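Local coordinates for protein probable eukaryotic D-amino acid tRNA deacylase, LMAJ005534AAA (PDB 1TC5) that probably hydrolyses D-aminoacyl-tRNAs such as D-tyrosyl-tRNA(Tyr), as a homodimeric member of the DTD family, releasing the D-amino acid and free tRNA, at residues V28-R33 with R143-G148; D93-P98 with Q178-E183. All coordinates share one frame; numbering follows the deposited sequence.

Interaction 1 (V28-R33 with R143-G148); sequences VDKYVR and RVDANG
Lys30 runs out almost straight, its CG anti to the backbone N (chi1 -173°) and only the last torsion turned, which carries NZ toward the carboxylate of Asp145; that residue in turn, with chi1 at 63°, sets OD1 over the turn it begins and OD2 toward a water. The contact places the start of an edge strand, 31-34 of a three-stranded antiparallel sheet, and the residue leading into it beside a type I beta turn running from Asp145 to Gly148 in the long loop after helix 119-136. NZ stops 4.2 Å from Asp145 OD2, opposite charges too far apart for a salt bridge, and the water spans the gap. It accepts from Lys30 NZ at 2.9 Å and donates to Asp145 OD2 at 2.8 Å and to Asn147 OD1 at 3.1 Å, so one molecule ties the lysine just before the strand to two side chains of the turn. The turn closes through Gly148 N to Asp145 O at 3.1 Å. Asp145 OD1 turns back over the turn's own backbone, taking a hydrogen bond from Ala149 N and a weak one from Asn147 N. The amide of Asn147 is held at its other end as well, ND2 donating to Ser171 O and Thr173 OG1, which joins the turn to strand 169-171. The other direct approach is apolar and distant: Val32 CG1 lies 4.5 Å from Asn147 CB.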
ATOM      1  N   VAL A  28      19.138  -6.192   6.935  1.00 22.20           N
ATOM      2  CA  VAL A  28      19.693  -7.523   6.736  1.00 23.04           C
ATOM      3  C   VAL A  28      18.630  -8.584   6.983  1.00 22.07           C
ATOM      4  O   VAL A  28      17.980  -9.026   6.034  1.00 23.11           O
ATOM      5  CB  VAL A  28      20.977  -7.746   7.567  1.00 25.56           C
ATOM      6  CG1 VAL A  28      21.559  -9.139   7.297  1.00 28.79           C
ATOM      7  CG2 VAL A  28      22.011  -6.664   7.246  1.00 24.99           C
ATOM      8  N   ASP A  29      18.416  -8.976   8.233  1.00 24.07           N
ATOM      9  CA  ASP A  29      17.483 -10.077   8.513  1.00 25.75           C
ATOM     10  C   ASP A  29      16.716  -9.993   9.840  1.00 22.36           C
ATOM     11  O   ASP A  29      16.063 -10.940  10.224  1.00 23.36           O
ATOM     12  CB  ASP A  29      18.174 -11.441   8.323  1.00 28.73           C
ATOM     13  CG  ASP A  29      19.173 -11.759   9.411  1.00 33.15           C
ATOM     14  OD1 ASP A  29      19.809 -10.834   9.959  1.00 37.07           O
ATOM     15  OD2 ASP A  29      19.400 -12.925   9.764  1.00 44.61           O
ATOM     16  N   LYS A  30      16.767  -8.857  10.519  1.00 21.98           N
ATOM     17  CA  LYS A  30      16.022  -8.671  11.755  1.00 21.23           C
ATOM     18  C   LYS A  30      14.660  -8.020  11.403  1.00 20.13           C
ATOM     19  O   LYS A  30      14.609  -6.921  10.855  1.00 18.49           O
ATOM     20  CB  LYS A  30      16.835  -7.842  12.765  1.00 20.92           C
ATOM     21  CG  LYS A  30      16.194  -7.751  14.160  1.00 26.75           C
ATOM     22  CD  LYS A  30      17.065  -6.912  15.127  1.00 34.24           C
ATOM     23  CE  LYS A  30      16.614  -7.015  16.593  1.00 37.54           C
ATOM     24  NZ  LYS A  30      15.418  -6.183  16.901  1.00 39.21           N
ATOM     25  N   TYR A  31      13.580  -8.740  11.694  1.00 18.83           N
ATOM     26  CA  TYR A  31      12.223  -8.258  11.509  1.00 19.75           C
ATOM     27  C   TYR A  31      11.540  -8.047  12.844  1.00 19.55           C
ATOM     28  O   TYR A  31      11.676  -8.863  13.756  1.00 17.56           O
ATOM     29  CB  TYR A  31      11.412  -9.257  10.701  1.00 19.54           C
ATOM     30  CG  TYR A  31      11.884  -9.422   9.286  1.00 19.18           C
ATOM     31  CD1 TYR A  31      12.932 -10.294   8.977  1.00 24.67           C
ATOM     32  CD2 TYR A  31      11.267  -8.726   8.245  1.00 19.57           C
ATOM     33  CE1 TYR A  31      13.377 -10.452   7.665  1.00 23.59           C
ATOM     34  CE2 TYR A  31      11.695  -8.872   6.939  1.00 21.53           C
ATOM     35  CZ  TYR A  31      12.760  -9.741   6.653  1.00 23.13           C
ATOM     36  OH  TYR A  31      13.177  -9.887   5.350  1.00 23.84           O
ATOM     37  N   VAL A  32      10.791  -6.949  12.937  1.00 19.56           N
ATOM     38  CA  VAL A  32       9.908  -6.687  14.070  1.00 18.35           C
ATOM     39  C   VAL A  32       8.457  -6.908  13.623  1.00 17.46           C
ATOM     40  O   VAL A  32       8.088  -6.685  12.439  1.00 16.85           O
ATOM     41  CB  VAL A  32      10.108  -5.265  14.632  1.00 19.30           C
ATOM     42  CG1 VAL A  32      11.503  -5.119  15.168  1.00 23.96           C
ATOM     43  CG2 VAL A  32       9.870  -4.187  13.568  1.00 24.61           C
ATOM     44  N   ARG A  33       7.633  -7.332  14.570  1.00 15.81           N
ATOM     45  CA  ARG A  33       6.318  -7.833  14.261  1.00 16.72           C
ATOM     46  C   ARG A  33       5.196  -6.983  14.823  1.00 16.13           C
ATOM     47  O   ARG A  33       5.306  -6.400  15.925  1.00 15.58           O
ATOM     48  CB  ARG A  33       6.198  -9.245  14.812  1.00 17.94           C
ATOM     49  CG  ARG A  33       7.127 -10.231  14.123  1.00 15.83           C
ATOM     50  CD  ARG A  33       6.737 -11.656  14.409  1.00 16.17           C
ATOM     51  NE  ARG A  33       5.414 -11.928  13.849  1.00 17.66           N
ATOM     52  CZ  ARG A  33       4.764 -13.076  13.950  1.00 19.61           C
ATOM     53  NH1 ARG A  33       5.307 -14.101  14.590  1.00 21.73           N
ATOM     54  NH2 ARG A  33       3.574 -13.203  13.389  1.00 18.57           N
ATOM     55  N   ARG A 143      10.456   0.649  27.852  1.00 23.19           N
ATOM     56  CA  ARG A 143      10.466  -0.800  27.647  1.00 25.59           C
ATOM     57  C   ARG A 143      10.634  -1.201  26.173  1.00 23.99           C
ATOM     58  O   ARG A 143      10.757  -2.385  25.869  1.00 23.12           O
ATOM     59  CB  ARG A 143       9.163  -1.388  28.197  1.00 30.76           C
ATOM     60  CG  ARG A 143       9.198  -1.702  29.692  1.00 39.95           C
ATOM     61  CD  ARG A 143       9.304  -3.199  30.016  1.00 47.08           C
ATOM     62  NE  ARG A 143      10.268  -3.462  31.080  1.00 50.53           N
ATOM     63  CZ  ARG A 143      10.069  -3.208  32.374  1.00 56.03           C
ATOM     64  NH1 ARG A 143       8.928  -2.673  32.805  1.00 56.88           N
ATOM     65  NH2 ARG A 143      11.027  -3.492  33.253  1.00 58.70           N
ATOM     66  N   VAL A 144      10.653  -0.219  25.268  1.00 22.03           N
ATOM     67  CA  VAL A 144      10.784  -0.494  23.835  1.00 19.32           C
ATOM     68  C   VAL A 144      12.028   0.139  23.224  1.00 18.78           C
ATOM     69  O   VAL A 144      12.602   1.084  23.777  1.00 17.15           O
ATOM     70  CB  VAL A 144       9.537  -0.012  23.027  1.00 16.91           C
ATOM     71  CG1 VAL A 144       8.275  -0.620  23.590  1.00 19.62           C
ATOM     72  CG2 VAL A 144       9.431   1.532  22.977  1.00 16.87           C
ATOM     73  N   ASP A 145      12.427  -0.382  22.064  1.00 19.12           N
ATOM     74  CA  ASP A 145      13.609   0.096  21.364  1.00 18.55           C
ATOM     75  C   ASP A 145      13.216   1.149  20.355  1.00 19.42           C
ATOM     76  O   ASP A 145      12.084   1.629  20.360  1.00 18.57           O
ATOM     77  CB  ASP A 145      14.388  -1.078  20.728  1.00 19.87           C
ATOM     78  CG  ASP A 145      13.596  -1.838  19.667  1.00 21.58           C
ATOM     79  OD1 ASP A 145      12.549  -1.356  19.213  1.00 22.75           O
ATOM     80  OD2 ASP A 145      13.958  -2.943  19.218  1.00 22.28           O
ATOM     81  N   ALA A 146      14.145   1.499  19.480  1.00 21.31           N
ATOM     82  CA  ALA A 146      13.928   2.531  18.468  1.00 21.54           C
ATOM     83  C   ALA A 146      12.795   2.224  17.472  1.00 21.26           C
ATOM     84  O   ALA A 146      12.169   3.142  16.918  1.00 24.40           O
ATOM     85  CB  ALA A 146      15.218   2.751  17.712  1.00 23.28           C
ATOM     86  N   ASN A 147      12.525   0.942  17.247  1.00 19.37           N
ATOM     87  CA  ASN A 147      11.439   0.525  16.349  1.00 18.71           C
ATOM     88  C   ASN A 147      10.138   0.145  17.072  1.00 17.00           C
ATOM     89  O   ASN A 147       9.190  -0.347  16.447  1.00 16.93           O
ATOM     90  CB  ASN A 147      11.890  -0.657  15.475  1.00 18.62           C
ATOM     91  CG  ASN A 147      13.143  -0.353  14.669  1.00 18.39           C
ATOM     92  OD1 ASN A 147      14.221  -0.815  15.017  1.00 13.94           O
ATOM     93  ND2 ASN A 147      13.001   0.383  13.566  1.00 12.73           N
ATOM     94  N   GLY A 148      10.102   0.341  18.387  1.00 18.65           N
ATOM     95  CA  GLY A 148       8.915   0.084  19.187  1.00 17.65           C
ATOM     96  C   GLY A 148       8.766  -1.353  19.642  1.00 19.75           C
ATOM     97  O   GLY A 148       7.762  -1.694  20.267  1.00 21.42           O
TER
HETATM   98  O   HOH W   1      14.374  -3.516  16.541  1.00 37.18           O

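Interaction 2 (D93-P98 with Q178-E183)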
ATOM      1  N   ASP A  93      -2.712  -2.836  16.937  1.00 17.99           N
ATOM      2  CA  ASP A  93      -1.324  -2.512  16.667  1.00 16.98           C
ATOM      3  C   ASP A  93      -1.271  -1.507  15.524  1.00 16.64           C
ATOM      4  O   ASP A  93      -2.163  -1.453  14.693  1.00 16.91           O
ATOM      5  CB  ASP A  93      -0.539  -3.793  16.310  1.00 15.75           C
ATOM      6  CG  ASP A  93      -0.245  -4.657  17.502  1.00 17.89           C
ATOM      7  OD1 ASP A  93      -0.704  -4.368  18.633  1.00 19.07           O
ATOM      8  OD2 ASP A  93       0.459  -5.677  17.416  1.00 16.73           O
ATOM      9  N   ILE A  94      -0.224  -0.696  15.517  1.00 17.53           N
ATOM     10  CA  ILE A  94       0.060   0.237  14.425  1.00 16.70           C
ATOM     11  C   ILE A  94       1.501  -0.020  13.992  1.00 15.14           C
ATOM     12  O   ILE A  94       2.417  -0.111  14.830  1.00 15.25           O
ATOM     13  CB  ILE A  94      -0.170   1.724  14.859  1.00 18.22           C
ATOM     14  CG1 ILE A  94      -1.617   1.925  15.331  1.00 16.23           C
ATOM     15  CG2 ILE A  94       0.114   2.686  13.705  1.00 18.92           C
ATOM     16  CD1 ILE A  94      -1.826   3.211  16.120  1.00 15.52           C
ATOM     17  N   LEU A  95       1.669  -0.172  12.688  1.00 15.90           N
ATOM     18  CA  LEU A  95       2.951  -0.383  12.044  1.00 15.52           C
ATOM     19  C   LEU A  95       3.180   0.773  11.086  1.00 15.77           C
ATOM     20  O   LEU A  95       2.420   0.934  10.161  1.00 15.30           O
ATOM     21  CB  LEU A  95       2.924  -1.695  11.254  1.00 14.83           C
ATOM     22  CG  LEU A  95       4.196  -2.030  10.480  1.00 20.87           C
ATOM     23  CD1 LEU A  95       5.394  -2.074  11.394  1.00 21.48           C
ATOM     24  CD2 LEU A  95       4.052  -3.365   9.749  1.00 23.31           C
ATOM     25  N   ILE A  96       4.233   1.549  11.328  1.00 16.29           N
ATOM     26  CA  ILE A  96       4.506   2.798  10.602  1.00 14.46           C
ATOM     27  C   ILE A  96       5.732   2.556   9.752  1.00 15.62           C
ATOM     28  O   ILE A  96       6.780   2.116  10.267  1.00 16.31           O
ATOM     29  CB  ILE A  96       4.795   3.973  11.598  1.00 13.28           C
ATOM     30  CG1 ILE A  96       3.626   4.164  12.560  1.00 15.32           C
ATOM     31  CG2 ILE A  96       5.051   5.246  10.846  1.00 14.12           C
ATOM     32  CD1 ILE A  96       3.955   4.993  13.779  1.00 19.51           C
ATOM     33  N   VAL A  97       5.593   2.827   8.461  1.00 16.33           N
ATOM     34  CA  VAL A  97       6.677   2.706   7.517  1.00 16.44           C
ATOM     35  C   VAL A  97       6.917   4.048   6.803  1.00 17.33           C
ATOM     36  O   VAL A  97       6.004   4.584   6.158  1.00 15.99           O
ATOM     37  CB  VAL A  97       6.341   1.633   6.476  1.00 18.56           C
ATOM     38  CG1 VAL A  97       7.541   1.298   5.629  1.00 15.79           C
ATOM     39  CG2 VAL A  97       5.787   0.389   7.184  1.00 17.43           C
ATOM     40  N   PRO A  98       8.144   4.564   6.862  1.00 14.87           N
ATOM     41  CA  PRO A  98       8.461   5.781   6.125  1.00 15.96           C
ATOM     42  C   PRO A  98       8.492   5.440   4.638  1.00 15.61           C
ATOM     43  O   PRO A  98       9.177   4.494   4.239  1.00 14.64           O
ATOM     44  CB  PRO A  98       9.850   6.177   6.654  1.00 16.32           C
ATOM     45  CG  PRO A  98      10.478   4.902   7.147  1.00 16.23           C
ATOM     46  CD  PRO A  98       9.330   4.014   7.560  1.00 16.51           C
ATOM     47  N   GLN A 178      12.924  -0.842   3.592  1.00 14.91           N
ATOM     48  CA  GLN A 178      11.766  -1.277   4.390  1.00 16.94           C
ATOM     49  C   GLN A 178      11.238  -2.639   3.887  1.00 15.03           C
ATOM     50  O   GLN A 178      10.104  -2.769   3.360  1.00 17.37           O
ATOM     51  CB  GLN A 178      10.678  -0.200   4.351  1.00 16.83           C
ATOM     52  CG  GLN A 178      11.143   1.213   4.729  1.00 17.40           C
ATOM     53  CD  GLN A 178      11.637   1.304   6.160  1.00 19.31           C
ATOM     54  OE1 GLN A 178      11.013   0.759   7.089  1.00 14.82           O
ATOM     55  NE2 GLN A 178      12.773   1.965   6.344  1.00 16.86           N
ATOM     56  N   GLY A 179      12.082  -3.659   4.036  1.00 15.53           N
ATOM     57  CA  GLY A 179      11.667  -5.023   3.765  1.00 16.96           C
ATOM     58  C   GLY A 179      10.396  -5.356   4.545  1.00 16.29           C
ATOM     59  O   GLY A 179      10.287  -5.063   5.728  1.00 17.82           O
ATOM     60  N   LEU A 180       9.446  -5.993   3.880  1.00 16.38           N
ATOM     61  CA  LEU A 180       8.093  -6.128   4.404  1.00 17.15           C
ATOM     62  C   LEU A 180       7.470  -7.487   4.088  1.00 14.89           C
ATOM     63  O   LEU A 180       7.576  -7.986   2.965  1.00 15.58           O
ATOM     64  CB  LEU A 180       7.201  -5.025   3.805  1.00 15.10           C
ATOM     65  CG  LEU A 180       5.733  -5.015   4.256  1.00 17.94           C
ATOM     66  CD1 LEU A 180       5.600  -4.698   5.748  1.00 19.64           C
ATOM     67  CD2 LEU A 180       4.930  -4.023   3.426  1.00 23.17           C
ATOM     68  N   ARG A 181       6.809  -8.068   5.088  1.00 15.63           N
ATOM     69  CA  ARG A 181       5.817  -9.108   4.859  1.00 18.82           C
ATOM     70  C   ARG A 181       4.510  -8.639   5.495  1.00 19.34           C
ATOM     71  O   ARG A 181       4.476  -8.261   6.665  1.00 16.19           O
ATOM     72  CB  ARG A 181       6.277 -10.450   5.449  1.00 22.37           C
ATOM     73  CG  ARG A 181       7.686 -10.894   5.007  1.00 30.10           C
ATOM     74  CD  ARG A 181       8.066 -12.326   5.418  1.00 42.53           C
ATOM     75  NE  ARG A 181       9.440 -12.424   5.933  1.00 49.99           N
ATOM     76  CZ  ARG A 181       9.794 -12.937   7.119  1.00 52.99           C
ATOM     77  NH1 ARG A 181       8.892 -13.428   7.969  1.00 54.02           N
ATOM     78  NH2 ARG A 181      11.075 -12.970   7.459  1.00 55.23           N
ATOM     79  N   PHE A 182       3.437  -8.663   4.710  1.00 18.51           N
ATOM     80  CA  PHE A 182       2.167  -8.056   5.107  1.00 17.43           C
ATOM     81  C   PHE A 182       1.022  -9.021   4.781  1.00 17.29           C
ATOM     82  O   PHE A 182       0.963  -9.545   3.675  1.00 19.50           O
ATOM     83  CB  PHE A 182       1.991  -6.759   4.354  1.00 14.90           C
ATOM     84  CG  PHE A 182       0.719  -6.059   4.652  1.00 19.12           C
ATOM     85  CD1 PHE A 182       0.501  -5.495   5.908  1.00 17.87           C
ATOM     86  CD2 PHE A 182      -0.272  -5.937   3.666  1.00 17.47           C
ATOM     87  CE1 PHE A 182      -0.685  -4.817   6.180  1.00 19.02           C
ATOM     88  CE2 PHE A 182      -1.459  -5.254   3.938  1.00 16.28           C
ATOM     89  CZ  PHE A 182      -1.659  -4.693   5.201  1.00 15.47           C
ATOM     90  N   GLU A 183       0.148  -9.270   5.764  1.00 17.85           N
ATOM     91  CA  GLU A 183      -1.057 -10.092   5.571  1.00 16.03           C
ATOM     92  C   GLU A 183      -2.273  -9.262   5.959  1.00 15.27           C
ATOM     93  O   GLU A 183      -2.286  -8.599   7.002  1.00 14.36           O
ATOM     94  CB  GLU A 183      -1.038 -11.376   6.451  1.00 15.48           C
ATOM     95  CG  GLU A 183       0.086 -12.360   6.148  1.00 20.81           C
ATOM     96  CD  GLU A 183       0.353 -13.371   7.277  1.00 24.69           C
ATOM     97  OE1 GLU A 183      -0.591 -13.769   8.024  1.00 20.25           O
ATOM     98  OE2 GLU A 183       1.516 -13.777   7.415  1.00 25.76           O
TER
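Gln178 opens the contact against Val97 and Pro98, where the end of strand 93-98 in the mixed five-stranded sheet faces the loop leading into strand 180-184 of the three-stranded antiparallel sheet. No hydrogen bond joins the two segments, which meet through side chains in the buried layer between the two sheets. With CG beside its backbone N (chi1 -52°) and a second bend at chi2 (-63°), Gln178 folds its chain back along Val97, whose CG1 lies 3.7 Å from both CB and CG of the glutamine. The two side chains lie alongside, pointing opposite ways. The glutamine side chain runs at about a right angle to that of Pro98, its amide beside the ring, with OE1 3.7 Å from Pro98 CD and NE2 3.8 Å from Pro98 CG. NE2 donates instead to Asn176 O and Thr173 O, which fixes the amide's rotation. Gly179 then carries the chain into the strand. Leu180 turns its side chain back to the mixed sheet, where Tyr41 of strand 37-45 also packs on it, and meets Leu95 through methyl groups, Leu180 CD1 standing 4.5 Å from Leu95 CD2. Leu180, Arg181, Phe182 and Glu183 pair in an antiparallel ladder with a strand of the second subunit, so the smaller sheet continues across the dimer interface. Within the chain, the Phe182 ring stays more distant, its CD1 5.6 Å from Leu95 CD2.

The centres of interactions 1 and 2 lie about 11 Å apart, and both reach the three-stranded antiparallel sheet at its outer strands, 31-34 and 180-184, with strand 20-24 between them. Their segments alternate along the chain, 28-33, 93-98, 143-148, then 178-183, so distant parts of the sequence are brought against this sheet. Interaction 1 joins one edge to the loop before strand 169-171; interaction 2 packs the other against the mixed sheet. They touch directly where Tyr31 and Arg181 form a cation-pi pair, with Tyr31 CE1 3.4 Å from Arg181 NH2. Thr173 binds both Asn147 and Gln178, and strand 180-184 carries the sheet into the second subunit.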